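Long-range contact in transcriptional regulator, LYSR family (Neisseria meningitidis, PDB 4AB6), which probably binds DNA through a helix-turn-helix domain absent from this regulatory fragment and regulates transcription of methionine biosynthesis genes, as a MetR-like protein: residues Ala13-Thr18 with Ala61-Ala66. The protein carries 2 engineered substitutions. Residues are numbered along the deposited sequence; the frame is centred on the assembly and turned at random.
Sequences AVESHT and AIVSEA. Engineered in segment 13-18: Ser16 (natural residue Cys).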
loop_
_atom_site.group_PDB
_atom_site.type_symbol
_atom_site.label_atom_id
_atom_site.label_comp_id
_atom_site.label_asym_id
_atom_site.label_seq_id
_atom_site.Cartn_x
_atom_site.Cartn_y
_atom_site.Cartn_z
ATOM N N ALA A 13 -9.579 13.305 -3.619
ATOM C CA ALA A 13 -9.284 12.510 -4.821
ATOM C C ALA A 13 -7.788 12.612 -5.054
ATOM O O ALA A 13 -7.223 13.706 -5.022
ATOM C CB ALA A 13 -10.028 13.049 -6.029
ATOM N N VAL A 14 -7.134 11.468 -5.226
ATOM C CA VAL A 14 -5.684 11.442 -5.350
ATOM C C VAL A 14 -5.185 10.637 -6.551
ATOM O O VAL A 14 -5.542 9.462 -6.717
ATOM C CB VAL A 14 -5.012 11.141 -3.968
ATOM C CG1 VAL A 14 -5.921 10.328 -3.044
ATOM C CG2 VAL A 14 -3.662 10.481 -4.106
ATOM N N GLU A 15 -4.392 11.302 -7.403
ATOM C CA GLU A 15 -3.816 10.770 -8.641
ATOM C C GLU A 15 -2.807 9.650 -8.441
ATOM O O GLU A 15 -2.915 8.624 -9.121
ATOM C CB GLU A 15 -3.187 11.920 -9.462
ATOM C CG GLU A 15 -2.773 11.532 -10.870
ATOM C CD GLU A 15 -1.998 12.571 -11.644
ATOM O OE1 GLU A 15 -2.453 13.734 -11.687
ATOM O OE2 GLU A 15 -0.979 12.205 -12.270
ATOM N N SER A 16 -1.804 9.859 -7.546
ATOM C CA SER A 16 -0.740 8.892 -7.292
ATOM C C SER A 16 -0.858 8.203 -5.940
ATOM O O SER A 16 -1.266 8.817 -4.963
ATOM C CB SER A 16 0.626 9.547 -7.437
ATOM O OG SER A 16 1.645 8.563 -7.469
ATOM N N HIS A 17 -0.487 6.927 -5.883
ATOM C CA HIS A 17 -0.499 6.113 -4.668
ATOM C C HIS A 17 0.538 6.638 -3.655
ATOM O O HIS A 17 0.339 6.489 -2.450
ATOM C CB HIS A 17 -0.221 4.640 -5.013
ATOM C CG HIS A 17 -1.257 3.999 -5.897
ATOM N ND1 HIS A 17 -1.993 2.909 -5.473
ATOM C CD2 HIS A 17 -1.622 4.299 -7.169
ATOM C CE1 HIS A 17 -2.778 2.586 -6.493
ATOM N NE2 HIS A 17 -2.595 3.394 -7.534
ATOM N N THR A 18 1.630 7.266 -4.148
ATOM C CA THR A 18 2.703 7.840 -3.321
ATOM C C THR A 18 2.229 8.985 -2.427
ATOM O O THR A 18 2.759 9.145 -1.326
ATOM C CB THR A 18 3.894 8.292 -4.172
ATOM O OG1 THR A 18 3.446 9.137 -5.232
ATOM C CG2 THR A 18 4.680 7.138 -4.732
ATOM N N ALA A 61 -8.601 17.637 -5.170
ATOM C CA ALA A 61 -7.855 16.663 -5.955
ATOM C C ALA A 61 -6.362 16.946 -5.929
ATOM O O ALA A 61 -5.949 18.083 -6.135
ATOM C CB ALA A 61 -8.366 16.637 -7.391
ATOM N N ILE A 62 -5.552 15.907 -5.677
ATOM C CA ILE A 62 -4.085 15.996 -5.658
ATOM C C ILE A 62 -3.607 15.529 -7.034
ATOM O O ILE A 62 -3.735 14.345 -7.346
ATOM C CB ILE A 62 -3.482 15.168 -4.479
ATOM C CG1 ILE A 62 -4.041 15.596 -3.083
ATOM C CG2 ILE A 62 -1.944 15.149 -4.517
ATOM C CD1 ILE A 62 -3.628 16.991 -2.542
ATOM N N VAL A 63 -3.131 16.471 -7.883
ATOM C CA VAL A 63 -2.720 16.184 -9.266
ATOM C C VAL A 63 -1.259 16.521 -9.608
ATOM O O VAL A 63 -0.652 17.369 -8.956
ATOM C CB VAL A 63 -3.724 16.701 -10.339
ATOM C CG1 VAL A 63 -5.047 15.941 -10.278
ATOM C CG2 VAL A 63 -3.945 18.207 -10.238
ATOM N N SER A 64 -0.710 15.855 -10.645
ATOM C CA SER A 64 0.668 16.024 -11.120
ATOM C C SER A 64 0.843 17.067 -12.241
ATOM O O SER A 64 1.963 17.253 -12.739
ATOM C CB SER A 64 1.275 14.683 -11.521
ATOM O OG SER A 64 0.726 14.233 -12.751
ATOM N N GLU A 65 -0.247 17.752 -12.629
ATOM C CA GLU A 65 -0.215 18.789 -13.663
ATOM C C GLU A 65 -1.341 19.807 -13.495
ATOM O O GLU A 65 -2.476 19.426 -13.194
ATOM C CB GLU A 65 -0.191 18.196 -15.091
ATOM C CG GLU A 65 -1.300 17.200 -15.409
ATOM C CD GLU A 65 -1.252 16.561 -16.785
ATOM O OE1 GLU A 65 -0.454 17.018 -17.635
ATOM O OE2 GLU A 65 -2.025 15.604 -17.017
ATOM N N ALA A 66 -1.020 21.099 -13.680
ATOM C CA ALA A 66 -1.993 22.177 -13.545
ATOM C C ALA A 66 -2.447 22.658 -14.919
ATOM O O ALA A 66 -2.240 23.815 -15.313
ATOM C CB ALA A 66 -1.434 23.304 -12.701
HETATM O O HOH W 1 -1.020 12.493 -6.946
#
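Strands 9-14 and 60-63 are parallel neighbours in the mixed sheet of one lobe of the regulatory domain, and their C-terminal ends meet here through Ala13 to Glu15 and Ala61 to Ser64. Continuing from a backbone bond between Ala13 and Leu60, the ladder ends in two bonds: Ile62 N donates to Ala13 O at 2.8 Å, and Ile62 O receives Glu15 N at 3.1 Å, so Ile62 is held on both its N-H and its carbonyl. Ala61 CA also approaches Ala13 O in a CA-H...O contact. On one face of the sheet Ala13 CB and Ala61 CB lie 4.2 Å apart, packed under Pro49 of helix 49-54; on the other, Val14 and Ile62 stand side by side beneath Leu23 of helix 20-33. This sheet with helices on both faces belongs to the LysR substrate-binding domain, of the periplasmic-binding-protein type, in which loops following the strand ends commonly line the effector cleft. Past the last bridge, Val14 with Ile62, the side chain of Glu15 continues the link that its own N-H has begun. With CG anti to the backbone N (chi1 -170°) and the chain extended to CD, its carboxylate reaches Ser64, where the two oxygens are gripped separately. Ser64 N donates to Glu15 OE1 at 2.9 Å, approaching from well above the carboxylate plane, 53° out of it, while Ser64 OG donates to Glu15 OE2 at 2.7 Å on the syn side and closer to that plane. Two bonds from one residue should restrict rotation of the carboxylate. A water takes the N-H of the engineered Ser16 at 2.8 Å and makes a weak bond to Ile62 O. Lys122 makes a weak hydrogen bond to Ser64 OG and a long, weak ion pair with Glu65, so its positive charge may partly offset that of the two glutamates.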